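Local atomic coordinates of Ice-binding protein (Colwellia, PDB entry 3WP9), a protein that binds to the surface of ice crystals, inhibits their growth and suppresses ice recrystallization, which may protect membranes from freezing injury. Residues G12-L17 and Y72-A77; G32-S37 and G53-V58; V92-T97 and P111-W116; A1-V6 and V135-I140. All blocks are in the same frame, centred on the assembly; numbering follows the deposited sequence.

Contact 1: residues G12-L17 and Y72-A77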
loop_
_atom_site.group_PDB
_atom_site.type_symbol
_atom_site.label_atom_id
_atom_site.label_comp_id
_atom_site.label_asym_id
_atom_site.label_seq_id
_atom_site.Cartn_x
_atom_site.Cartn_y
_atom_site.Cartn_z
ATOM N N GLY A 12 3.426 -4.846 9.286
ATOM C CA GLY A 12 3.268 -5.865 8.325
ATOM C C GLY A 12 2.127 -6.818 8.637
ATOM O O GLY A 12 1.886 -7.731 7.827
ATOM N N THR A 13 1.436 -6.633 9.777
ATOM C CA THR A 13 0.262 -7.417 10.142
ATOM C C THR A 13 -1.018 -6.713 9.672
ATOM O O THR A 13 -2.115 -7.270 9.745
ATOM C CB THR A 13 0.176 -7.688 11.632
ATOM O OG1 THR A 13 0.248 -6.465 12.335
ATOM C CG2 THR A 13 1.347 -8.540 12.097
ATOM N N PHE A 14 -0.846 -5.500 9.135
ATOM C CA PHE A 14 -2.042 -4.780 8.631
ATOM C C PHE A 14 -2.110 -4.740 7.112
ATOM O O PHE A 14 -1.080 -4.569 6.405
ATOM C CB PHE A 14 -2.045 -3.344 9.175
ATOM C CG PHE A 14 -2.313 -3.249 10.644
ATOM C CD1 PHE A 14 -3.622 -3.100 11.145
ATOM C CD2 PHE A 14 -1.267 -3.361 11.576
ATOM C CE1 PHE A 14 -3.899 -3.017 12.492
ATOM C CE2 PHE A 14 -1.526 -3.274 12.946
ATOM C CZ PHE A 14 -2.835 -3.093 13.419
ATOM N N THR A 15 -3.347 -4.901 6.612
ATOM C CA THR A 15 -3.678 -4.640 5.208
ATOM C C THR A 15 -3.971 -3.157 4.893
ATOM O O THR A 15 -3.538 -2.632 3.817
ATOM C CB THR A 15 -4.833 -5.527 4.787
ATOM O OG1 THR A 15 -4.408 -6.912 4.931
ATOM C CG2 THR A 15 -5.173 -5.229 3.345
ATOM N N ILE A 16 -4.521 -2.506 5.930
ATOM C CA ILE A 16 -4.671 -0.999 5.895
ATOM C C ILE A 16 -4.290 -0.504 7.283
ATOM O O ILE A 16 -4.890 -0.971 8.257
ATOM C CB ILE A 16 -6.112 -0.542 5.517
ATOM C CG1 ILE A 16 -6.571 -1.162 4.195
ATOM C CG2 ILE A 16 -6.090 0.994 5.340
ATOM C CD1 ILE A 16 -8.041 -0.927 3.788
ATOM N N LEU A 17 -3.390 0.473 7.341
ATOM C CA LEU A 17 -2.999 1.120 8.590
ATOM C C LEU A 17 -2.887 2.564 8.186
ATOM O O LEU A 17 -2.271 2.887 7.219
ATOM C CB LEU A 17 -1.615 0.615 9.103
ATOM C CG LEU A 17 -1.221 1.280 10.464
ATOM C CD1 LEU A 17 -2.195 0.921 11.579
ATOM C CD2 LEU A 17 0.206 0.872 10.770
ATOM N N TYR A 72 -1.857 0.071 22.269
ATOM C CA TYR A 72 -0.407 -0.192 22.229
ATOM C C TYR A 72 0.124 -0.949 20.961
ATOM O O TYR A 72 1.153 -0.584 20.377
ATOM C CB TYR A 72 0.061 -0.797 23.550
ATOM C CG TYR A 72 1.551 -0.696 23.652
ATOM C CD1 TYR A 72 2.174 0.546 23.934
ATOM C CD2 TYR A 72 2.362 -1.820 23.454
ATOM C CE1 TYR A 72 3.573 0.663 24.022
ATOM C CE2 TYR A 72 3.729 -1.721 23.545
ATOM C CZ TYR A 72 4.335 -0.505 23.807
ATOM O OH TYR A 72 5.687 -0.406 23.872
ATOM N N LEU A 73 -0.603 -1.987 20.549
ATOM C CA LEU A 73 -0.360 -2.705 19.314
ATOM C C LEU A 73 -0.328 -1.692 18.170
ATOM O O LEU A 73 0.528 -1.758 17.283
ATOM C CB LEU A 73 -1.454 -3.712 19.040
ATOM C CG LEU A 73 -1.399 -4.344 17.647
ATOM C CD1 LEU A 73 -0.008 -4.787 17.162
ATOM C CD2 LEU A 73 -2.372 -5.506 17.473
ATOM N N LEU A 74 -1.253 -0.722 18.240
ATOM C CA LEU A 74 -1.330 0.255 17.135
ATOM C C LEU A 74 -0.192 1.231 17.134
ATOM O O LEU A 74 0.309 1.607 16.093
ATOM C CB LEU A 74 -2.642 1.003 17.190
ATOM C CG LEU A 74 -3.785 0.215 16.542
ATOM C CD1 LEU A 74 -5.075 0.827 17.068
ATOM C CD2 LEU A 74 -3.791 0.094 15.024
ATOM N N GLU A 75 0.231 1.625 18.313
ATOM C CA GLU A 75 1.372 2.502 18.474
ATOM C C GLU A 75 2.632 1.875 17.893
ATOM O O GLU A 75 3.372 2.561 17.189
ATOM C CB GLU A 75 1.611 2.733 19.956
ATOM C CG GLU A 75 2.611 3.864 20.171
ATOM C CD GLU A 75 2.883 4.114 21.643
ATOM O OE1 GLU A 75 2.042 3.735 22.511
ATOM O OE2 GLU A 75 3.942 4.706 21.925
ATOM N N LEU A 76 2.843 0.575 18.169
ATOM C CA LEU A 76 3.970 -0.160 17.605
ATOM C C LEU A 76 3.847 -0.215 16.078
ATOM O O LEU A 76 4.819 0.154 15.423
ATOM C CB LEU A 76 4.096 -1.584 18.161
ATOM C CG LEU A 76 4.395 -1.676 19.662
ATOM C CD1 LEU A 76 4.424 -3.166 20.063
ATOM C CD2 LEU A 76 5.679 -0.944 19.951
ATOM N N ALA A 77 2.700 -0.680 15.541
ATOM C CA ALA A 77 2.471 -0.703 14.076
ATOM C C ALA A 77 2.733 0.625 13.403
ATOM O O ALA A 77 3.441 0.694 12.351
ATOM C CB ALA A 77 1.051 -1.140 13.726
#

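Contact 2: residues G32-S37 and G53-V58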
loop_
_atom_site.group_PDB
_atom_site.type_symbol
_atom_site.label_atom_id
_atom_site.label_comp_id
_atom_site.label_asym_id
_atom_site.label_seq_id
_atom_site.Cartn_x
_atom_site.Cartn_y
_atom_site.Cartn_z
ATOM N N GLY A 32 -7.823 -9.043 5.668
ATOM C CA GLY A 32 -6.680 -8.694 6.491
ATOM C C GLY A 32 -7.174 -7.804 7.636
ATOM O O GLY A 32 -8.377 -7.607 7.794
ATOM N N ASN A 33 -6.251 -7.305 8.437
ATOM C CA ASN A 33 -6.481 -6.452 9.566
ATOM C C ASN A 33 -6.401 -4.996 9.132
ATOM O O ASN A 33 -5.629 -4.616 8.240
ATOM C CB ASN A 33 -5.415 -6.725 10.620
ATOM C CG ASN A 33 -5.355 -8.198 10.965
ATOM O OD1 ASN A 33 -6.380 -8.822 11.257
ATOM N ND2 ASN A 33 -4.168 -8.773 10.858
ATOM N N VAL A 34 -7.211 -4.194 9.807
ATOM C CA VAL A 34 -7.120 -2.726 9.593
ATOM C C VAL A 34 -7.027 -2.064 10.942
ATOM O O VAL A 34 -7.557 -2.565 11.983
ATOM C CB VAL A 34 -8.381 -2.185 8.873
ATOM C CG1 VAL A 34 -8.604 -3.010 7.576
ATOM C CG2 VAL A 34 -9.569 -2.265 9.788
ATOM N N GLY A 35 -6.439 -0.900 10.903
ATOM C CA GLY A 35 -6.400 -0.046 12.076
ATOM C C GLY A 35 -6.058 1.369 11.752
ATOM O O GLY A 35 -5.557 1.670 10.654
ATOM N N THR A 36 -6.270 2.246 12.724
ATOM C CA THR A 36 -5.836 3.630 12.563
ATOM C C THR A 36 -5.396 4.161 13.944
ATOM O O THR A 36 -5.980 3.761 14.976
ATOM C CB THR A 36 -7.006 4.487 11.919
ATOM O OG1 THR A 36 -6.522 5.736 11.429
ATOM C CG2 THR A 36 -8.172 4.717 12.901
ATOM N N SER A 37 -4.353 4.971 13.961
ATOM C CA SER A 37 -3.770 5.462 15.221
ATOM C C SER A 37 -2.832 6.603 14.858
ATOM O O SER A 37 -2.054 6.516 13.906
ATOM C CB SER A 37 -3.058 4.284 15.936
ATOM O OG SER A 37 -2.174 4.815 16.958
ATOM N N GLY A 53 -10.501 -9.747 8.686
ATOM C CA GLY A 53 -9.695 -9.831 9.886
ATOM C C GLY A 53 -10.156 -8.972 11.043
ATOM O O GLY A 53 -11.354 -8.822 11.277
ATOM N N ALA A 54 -9.200 -8.439 11.786
ATOM C CA ALA A 54 -9.469 -7.673 12.990
ATOM C C ALA A 54 -9.435 -6.207 12.609
ATOM O O ALA A 54 -8.726 -5.821 11.655
ATOM C CB ALA A 54 -8.400 -7.897 14.030
ATOM N N MET A 55 -10.145 -5.416 13.384
ATOM C CA MET A 55 -10.157 -3.972 13.235
ATOM C C MET A 55 -9.731 -3.418 14.571
ATOM O O MET A 55 -10.434 -3.682 15.577
ATOM C CB MET A 55 -11.592 -3.534 12.918
ATOM C CG MET A 55 -11.726 -2.070 12.607
ATOM S SD MET A 55 -13.496 -1.649 12.413
ATOM C CE MET A 55 -13.882 -2.472 10.900
ATOM N N TYR A 56 -8.598 -2.679 14.604
ATOM C CA TYR A 56 -8.059 -2.163 15.793
ATOM C C TYR A 56 -8.228 -0.693 15.905
ATOM O O TYR A 56 -7.875 0.048 14.939
ATOM C CB TYR A 56 -6.556 -2.487 15.794
ATOM C CG TYR A 56 -6.300 -3.960 15.996
ATOM C CD1 TYR A 56 -6.505 -4.549 17.243
ATOM C CD2 TYR A 56 -5.905 -4.776 14.920
ATOM C CE1 TYR A 56 -6.304 -5.927 17.423
ATOM C CE2 TYR A 56 -5.656 -6.129 15.089
ATOM C CZ TYR A 56 -5.896 -6.693 16.322
ATOM O OH TYR A 56 -5.678 -8.038 16.479
ATOM N N THR A 57 -8.630 -0.238 17.092
ATOM C CA THR A 57 -8.679 1.203 17.399
ATOM C C THR A 57 -7.937 1.595 18.660
ATOM O O THR A 57 -7.636 0.717 19.493
ATOM C CB THR A 57 -10.157 1.705 17.425
ATOM O OG1 THR A 57 -10.891 0.951 18.394
ATOM C CG2 THR A 57 -10.875 1.375 16.084
ATOM N N VAL A 58 -7.639 2.888 18.796
ATOM C CA VAL A 58 -7.001 3.380 19.977
ATOM C C VAL A 58 -7.950 3.422 21.196
ATOM O O VAL A 58 -7.474 3.546 22.326
ATOM C CB VAL A 58 -6.363 4.727 19.755
ATOM C CG1 VAL A 58 -5.452 4.653 18.568
ATOM C CG2 VAL A 58 -7.382 5.871 19.538
HETATM O O HOH W 1 -8.206 4.323 16.418
#

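Contact 3: residues V92-T97 and P111-W116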
loop_
_atom_site.group_PDB
_atom_site.type_symbol
_atom_site.label_atom_id
_atom_site.label_comp_id
_atom_site.label_asym_id
_atom_site.label_seq_id
_atom_site.Cartn_x
_atom_site.Cartn_y
_atom_site.Cartn_z
ATOM N N VAL A 92 20.180 2.672 -1.342
ATOM C CA VAL A 92 21.145 3.088 -2.363
ATOM C C VAL A 92 22.011 1.890 -2.759
ATOM O O VAL A 92 22.098 0.911 -2.012
ATOM C CB VAL A 92 22.047 4.241 -1.877
ATOM C CG1 VAL A 92 21.277 5.553 -1.942
ATOM C CG2 VAL A 92 22.559 3.924 -0.468
ATOM N N PRO A 93 22.606 1.946 -3.961
ATOM C CA PRO A 93 22.417 3.065 -4.917
ATOM C C PRO A 93 21.058 2.864 -5.631
ATOM O O PRO A 93 20.546 1.733 -5.602
ATOM C CB PRO A 93 23.570 2.861 -5.931
ATOM C CG PRO A 93 23.901 1.388 -5.821
ATOM C CD PRO A 93 23.574 0.924 -4.425
ATOM N N ALA A 94 20.538 3.919 -6.259
ATOM C CA ALA A 94 19.443 3.729 -7.240
ATOM C C ALA A 94 20.005 3.115 -8.492
ATOM O O ALA A 94 21.009 3.585 -9.038
ATOM C CB ALA A 94 18.761 5.033 -7.605
ATOM N N ASP A 95 19.320 2.089 -8.991
ATOM C CA ASP A 95 19.636 1.428 -10.260
ATOM C C ASP A 95 19.161 2.212 -11.474
ATOM O O ASP A 95 19.818 2.185 -12.507
ATOM C CB ASP A 95 19.005 0.085 -10.306
ATOM C CG ASP A 95 19.610 -0.879 -9.341
ATOM O OD1 ASP A 95 20.690 -1.417 -9.658
ATOM O OD2 ASP A 95 19.016 -1.142 -8.282
ATOM N N HIS A 96 18.020 2.912 -11.364
ATOM C CA HIS A 96 17.495 3.786 -12.403
ATOM C C HIS A 96 16.960 5.044 -11.781
ATOM O O HIS A 96 16.334 5.012 -10.703
ATOM C CB HIS A 96 16.390 3.082 -13.217
ATOM C CG HIS A 96 16.794 1.724 -13.728
ATOM N ND1 HIS A 96 16.640 0.564 -12.984
ATOM C CD2 HIS A 96 17.360 1.346 -14.898
ATOM C CE1 HIS A 96 17.118 -0.463 -13.664
ATOM N NE2 HIS A 96 17.527 -0.020 -14.842
ATOM N N THR A 97 17.172 6.139 -12.461
ATOM C CA THR A 97 16.701 7.407 -11.993
ATOM C C THR A 97 15.921 8.071 -13.093
ATOM O O THR A 97 16.393 8.141 -14.257
ATOM C CB THR A 97 17.886 8.288 -11.504
ATOM O OG1 THR A 97 18.708 8.580 -12.640
ATOM C CG2 THR A 97 18.702 7.527 -10.506
ATOM N N PRO A 111 14.098 -6.197 -11.099
ATOM C CA PRO A 111 14.320 -5.956 -9.648
ATOM C C PRO A 111 15.382 -4.874 -9.491
ATOM O O PRO A 111 16.304 -4.760 -10.320
ATOM C CB PRO A 111 14.752 -7.310 -9.127
ATOM C CG PRO A 111 14.166 -8.290 -10.141
ATOM C CD PRO A 111 14.429 -7.590 -11.416
ATOM N N GLY A 112 15.242 -4.028 -8.503
ATOM C CA GLY A 112 16.155 -2.894 -8.401
ATOM C C GLY A 112 15.566 -1.790 -7.570
ATOM O O GLY A 112 14.387 -1.870 -7.148
ATOM N N VAL A 113 16.385 -0.772 -7.347
ATOM C CA VAL A 113 15.952 0.483 -6.719
ATOM C C VAL A 113 15.724 1.520 -7.789
ATOM O O VAL A 113 16.575 1.806 -8.627
ATOM C CB VAL A 113 16.980 0.961 -5.586
ATOM C CG1 VAL A 113 16.575 2.335 -5.022
ATOM C CG2 VAL A 113 17.078 -0.103 -4.468
ATOM N N TYR A 114 14.504 2.080 -7.840
ATOM C CA TYR A 114 14.139 3.071 -8.819
ATOM C C TYR A 114 13.826 4.337 -8.084
ATOM O O TYR A 114 13.110 4.310 -7.077
ATOM C CB TYR A 114 12.880 2.603 -9.596
ATOM C CG TYR A 114 13.130 1.378 -10.465
ATOM C CD1 TYR A 114 13.178 0.122 -9.899
ATOM C CD2 TYR A 114 13.258 1.495 -11.855
ATOM C CE1 TYR A 114 13.400 -1.039 -10.689
ATOM C CE2 TYR A 114 13.477 0.338 -12.661
ATOM C CZ TYR A 114 13.561 -0.896 -12.049
ATOM O OH TYR A 114 13.771 -2.070 -12.810
ATOM N N LYS A 115 14.277 5.429 -8.631
ATOM C CA LYS A 115 14.068 6.712 -7.987
ATOM C C LYS A 115 13.565 7.748 -8.967
ATOM O O LYS A 115 14.077 7.887 -10.098
ATOM C CB LYS A 115 15.397 7.170 -7.341
ATOM C CG LYS A 115 15.286 8.580 -6.753
ATOM C CD LYS A 115 16.583 9.073 -6.126
ATOM C CE LYS A 115 16.890 8.252 -4.885
ATOM N NZ LYS A 115 15.888 8.540 -3.811
ATOM N N TRP A 116 12.580 8.541 -8.518
ATOM C CA TRP A 116 12.070 9.621 -9.305
ATOM C C TRP A 116 12.008 10.832 -8.407
ATOM O O TRP A 116 11.505 10.734 -7.274
ATOM C CB TRP A 116 10.632 9.355 -9.787
ATOM C CG TRP A 116 10.563 8.260 -10.845
ATOM C CD1 TRP A 116 10.618 8.434 -12.219
ATOM C CD2 TRP A 116 10.416 6.883 -10.607
ATOM N NE1 TRP A 116 10.513 7.189 -12.849
ATOM C CE2 TRP A 116 10.370 6.233 -11.884
ATOM C CE3 TRP A 116 10.290 6.107 -9.443
ATOM C CZ2 TRP A 116 10.222 4.863 -11.998
ATOM C CZ3 TRP A 116 10.168 4.718 -9.566
ATOM C CH2 TRP A 116 10.128 4.119 -10.850
#

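Contact 4: residues A1-V6 and V135-I140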
loop_
_atom_site.group_PDB
_atom_site.type_symbol
_atom_site.label_atom_id
_atom_site.label_comp_id
_atom_site.label_asym_id
_atom_site.label_seq_id
_atom_site.Cartn_x
_atom_site.Cartn_y
_atom_site.Cartn_z
ATOM N N ALA A 1 17.759 -10.725 -6.593
ATOM C CA ALA A 1 18.221 -9.500 -7.316
ATOM C C ALA A 1 17.605 -8.249 -6.674
ATOM O O ALA A 1 16.524 -8.329 -6.043
ATOM C CB ALA A 1 17.893 -9.576 -8.815
ATOM N N GLY A 2 18.303 -7.117 -6.837
ATOM C CA GLY A 2 17.870 -5.820 -6.311
ATOM C C GLY A 2 18.168 -5.678 -4.836
ATOM O O GLY A 2 18.863 -6.496 -4.274
ATOM N N PRO A 3 17.599 -4.658 -4.187
ATOM C CA PRO A 3 17.862 -4.469 -2.757
ATOM C C PRO A 3 17.255 -5.549 -1.864
ATOM O O PRO A 3 16.568 -6.419 -2.348
ATOM C CB PRO A 3 17.213 -3.114 -2.474
ATOM C CG PRO A 3 16.076 -3.055 -3.440
ATOM C CD PRO A 3 16.499 -3.800 -4.683
ATOM N N TYR A 4 17.564 -5.531 -0.568
ATOM C CA TYR A 4 16.909 -6.437 0.381
ATOM C C TYR A 4 15.508 -5.858 0.637
ATOM O O TYR A 4 15.265 -4.645 0.404
ATOM C CB TYR A 4 17.696 -6.550 1.701
ATOM C CG TYR A 4 18.544 -5.319 1.998
ATOM C CD1 TYR A 4 19.580 -4.948 1.130
ATOM C CD2 TYR A 4 18.305 -4.509 3.127
ATOM C CE1 TYR A 4 20.349 -3.810 1.359
ATOM C CE2 TYR A 4 19.077 -3.363 3.375
ATOM C CZ TYR A 4 20.108 -3.010 2.485
ATOM O OH TYR A 4 20.910 -1.867 2.672
ATOM N N ALA A 5 14.633 -6.741 1.106
ATOM C CA ALA A 5 13.262 -6.360 1.480
ATOM C C ALA A 5 13.280 -5.180 2.464
ATOM O O ALA A 5 14.242 -4.936 3.194
ATOM C CB ALA A 5 12.501 -7.526 2.075
ATOM N N VAL A 6 12.181 -4.442 2.469
ATOM C CA VAL A 6 11.918 -3.453 3.502
ATOM C C VAL A 6 11.145 -4.141 4.618
ATOM O O VAL A 6 10.030 -4.627 4.404
ATOM C CB VAL A 6 11.126 -2.278 2.940
ATOM C CG1 VAL A 6 10.650 -1.362 4.075
ATOM C CG2 VAL A 6 11.920 -1.526 1.868
ATOM N N VAL A 135 13.288 -8.061 -5.402
ATOM C CA VAL A 135 12.715 -6.939 -4.669
ATOM C C VAL A 135 12.826 -5.692 -5.539
ATOM O O VAL A 135 13.827 -5.434 -6.272
ATOM C CB VAL A 135 13.406 -6.802 -3.292
ATOM C CG1 VAL A 135 12.995 -5.490 -2.584
ATOM C CG2 VAL A 135 13.083 -7.960 -2.409
ATOM N N TRP A 136 11.741 -4.878 -5.473
ATOM C CA TRP A 136 11.711 -3.582 -6.105
ATOM C C TRP A 136 11.369 -2.544 -5.039
ATOM O O TRP A 136 10.529 -2.783 -4.200
ATOM C CB TRP A 136 10.594 -3.484 -7.170
ATOM C CG TRP A 136 10.728 -4.366 -8.382
ATOM C CD1 TRP A 136 11.082 -3.982 -9.636
ATOM C CD2 TRP A 136 10.488 -5.771 -8.419
ATOM N NE1 TRP A 136 11.050 -5.084 -10.476
ATOM C CE2 TRP A 136 10.714 -6.189 -9.747
ATOM C CE3 TRP A 136 10.083 -6.715 -7.464
ATOM C CZ2 TRP A 136 10.567 -7.535 -10.142
ATOM C CZ3 TRP A 136 9.958 -8.084 -7.852
ATOM C CH2 TRP A 136 10.195 -8.444 -9.171
ATOM N N ILE A 137 12.193 -1.512 -5.010
ATOM C CA ILE A 137 11.888 -0.375 -4.209
ATOM C C ILE A 137 11.735 0.854 -5.100
ATOM O O ILE A 137 12.627 1.271 -5.879
ATOM C CB ILE A 137 12.921 -0.223 -3.021
ATOM C CG1 ILE A 137 12.956 -1.447 -2.042
ATOM C CG2 ILE A 137 12.652 1.120 -2.341
ATOM C CD1 ILE A 137 14.010 -1.247 -0.970
ATOM N N MET A 138 10.518 1.460 -5.014
ATOM C CA MET A 138 10.158 2.575 -5.826
ATOM C C MET A 138 10.152 3.843 -4.964
ATOM O O MET A 138 9.301 4.022 -4.147
ATOM C CB MET A 138 8.787 2.354 -6.502
ATOM C CG MET A 138 8.564 0.902 -6.908
ATOM S SD MET A 138 9.605 0.392 -8.244
ATOM C CE MET A 138 9.041 1.390 -9.554
ATOM N N GLN A 139 11.079 4.731 -5.255
ATOM C CA GLN A 139 11.315 5.923 -4.403
ATOM C C GLN A 139 10.769 7.116 -5.135
ATOM O O GLN A 139 11.372 7.597 -6.097
ATOM C CB GLN A 139 12.825 6.120 -4.159
ATOM C CG GLN A 139 13.350 4.978 -3.392
ATOM C CD GLN A 139 14.861 5.015 -3.327
ATOM O OE1 GLN A 139 15.513 5.664 -4.138
ATOM N NE2 GLN A 139 15.405 4.379 -2.337
ATOM N N ILE A 140 9.564 7.568 -4.719
ATOM C CA ILE A 140 8.842 8.588 -5.457
ATOM C C ILE A 140 8.714 9.880 -4.610
ATOM O O ILE A 140 8.035 9.910 -3.609
ATOM C CB ILE A 140 7.434 8.065 -5.904
ATOM C CG1 ILE A 140 7.640 6.868 -6.834
ATOM C CG2 ILE A 140 6.644 9.185 -6.573
ATOM C CD1 ILE A 140 6.376 6.011 -6.869
#

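Contact 1: residues G12-L17 and Y72-A77
A77, whose backbone N donates to L73 O (3.0 Å) in the helical bonding of 72-77, turns its methyl group onto the ring of F14 and the branched end of L17. The contact lies where the right-handed beta-helix rests against helix 71-89, the long helix beside its coils. No hydrogen bond crosses between the segments; four apolar side chains do the work. The ring of F14 reaches out with CG beside the backbone N (chi1 -70°), which carries CE2 and CZ, at the far end of the ring, to the helix: CE2 comes within 3.4 Å of A77 CB, and CZ lies 3.7 Å from L74 CD2. The small methyl of alanine suits a place where the ring comes this close, whereas leucine at 74 is long enough to bridge outward from the helix and cross F14 at about a right angle. Within 12-17, L17 CD1 sits 4.1 Å above the plane of the F14 ring, over its centre, so strand and ring reach the helix as one packed unit. If F14 were a valine, L17 CD1 would have no ring beneath it, and A77 CB and L74 CD2 would probably face a gap between coil and helix. L74 is also packed against S37, Y56 and V58 of the neighbouring coils. L17 and L74 run antiparallel, their ends overlapping, with L17 CD1 3.9 Å from L74 CD2. The other branch of L17 goes to the next turn of the helix, where CD2 lies 3.7 Å from A77 CB and 3.6 Å from A77 O.

Contact 2: residues G32-S37 and G53-V58
N33 swings CG beside its own backbone N (chi1 -54°), and a further twist at chi2 lays OD1 against the backbone of 53-58, where A54 N donates to it (2.9 Å, 171°). The bond lies in the plane of the amide and uses a lone pair of OD1, while ND2 is left to hold T13 O in the preceding coil. Asparagine suits the place because its amide accepts through OD1 and donates through ND2. Just beyond, the backbones pair as parallel strands of the beta-helix, inclined at 17°: V34 N donates to A54 O (2.9 Å) and Y56 N to V34 O (2.8 Å). G53 N makes only a weak bond to G32 O, and a side chain on G53 would collide with G32 O and N33 OD1, so glycine fits. At G35 a CB would sit tight against Y56 O, again favouring a bare backbone. On one face V34 and M55 extend in the same direction, flank to flank, with V34 CG2 3.6 Å from M55 CG. Past the strands a water bridges the separating chains, donating to T36 O (2.7 Å) and accepting from V58 N (2.8 Å), and V58 CG1 packs on S37 CB (3.6 Å). The side chain of V58 is about 5 Å from that of T40, probably an ice-binding residue. Strand 33-36 has strand 14-18 on its other flank and 55-57 has 67-69, while S37 and Y56 pack against helix 71-89, both touching L74.

Contact 3: residues V92-T97 and P111-W116
H96 lies alongside Y114, both side chains extending in one direction, and its CB, CG, ND1 and CE1 each meet the tyrosine. CB is 3.8 Å from Y114 CD2, and CG follows at 3.7 Å from Y114 CE2. ND1 is closest, 3.2 Å from Y114 CE2, and CE1 ends near the hydroxyl, 3.8 Å from Y114 OH. The ring planes are near parallel, 17° apart, but slid so far that they barely overlap. Aromatic side chains lined up on adjacent coils, as in other beta-helices, here join strand 112-116 to strand 96-97, an outermost strand of the sheet, without true ring stacking. With an alanine in place of Y114, the imidazole of H96 would probably lose the surface it lies along and be freer to turn. The backbones behind the rings pair in parallel, K115 N donating to H96 O (2.9 Å). V113 O is gripped twice, by D95 N (2.8 Å) in a bent bond and by H96 N more squarely from further off. Regular strand pairing starts only at H96; at D95 the side chain takes over, OD2 accepting from V113 N (2.8 Å, 173°) through its anti lone pair. Aspartate suits the site because its short side chain puts a strong acceptor where a neighbouring strand would have offered a carbonyl. G112 CA lies close to D95 OD2 (3.4 Å), and its backbone angles would jam any side chain against the preceding carbonyl. Through this carboxylate and the two backbone donors, V113 N and V113 O are both bonded across the contact, so polar pairing extends past the point where regular strand pairing stops.

Contact 4: residues A1-V6 and V135-I140
I137 CD1 is the apolar centre, pressed by V6 CG2 at 3.5 Å and by P3 CG at 3.7 Å. The isoleucine is fully extended at chi2 (178°), and this drives its terminal methyl out of the strand and between the two residues of the tail. P3 and I137 pass one another head to tail; the compact, puckered ring of proline, locked to its own backbone, suits a tail lying close to the strand. Just before the strand, V135 turns toward the tail, its CG1 4.0 Å from P3 CG and its CB 3.3 Å from P3 O. Strand 136-140 is a rung of the long parallel sheet of the right-handed beta-helix, and the N-terminal tail crosses over its beginning before V6 tucks against A84 and A88 of helix 71-89. Further out, R91 holds the tail, bonding to Y4 O and A5 O and lying in a cation-pi contact with Y4. G2 has a positive phi (79°), and a CB there would clash with V135 O, so glycine lets the chain pass. At the polar edge V135 N makes a weak bond to A1 O (3.3 Å), while A1 N bonds to D134 OD1.

In the fold
All four contacts reach one parallel sheet of the beta-helix, in two pairs toward opposite ends of the strand order. Contacts 1 and 2 lie together, centres about 7 Å apart, on neighbouring strands 14-18 and 33-36; contacts 3 and 4 form a second pair, about 8 Å apart, on neighbours 112-116 and 136-140. Contacts 2 and 3, about 33 Å apart between centres, flank the chain's centre. Contact 4 closes a loop of the chain holding the others: contact 2 nests within contact 1, and contact 3 follows in series. Helix 71-89 leads from contact 1 toward strand 96-97; the sheet is continuous because strand 14-18 pairs with strand 200-203.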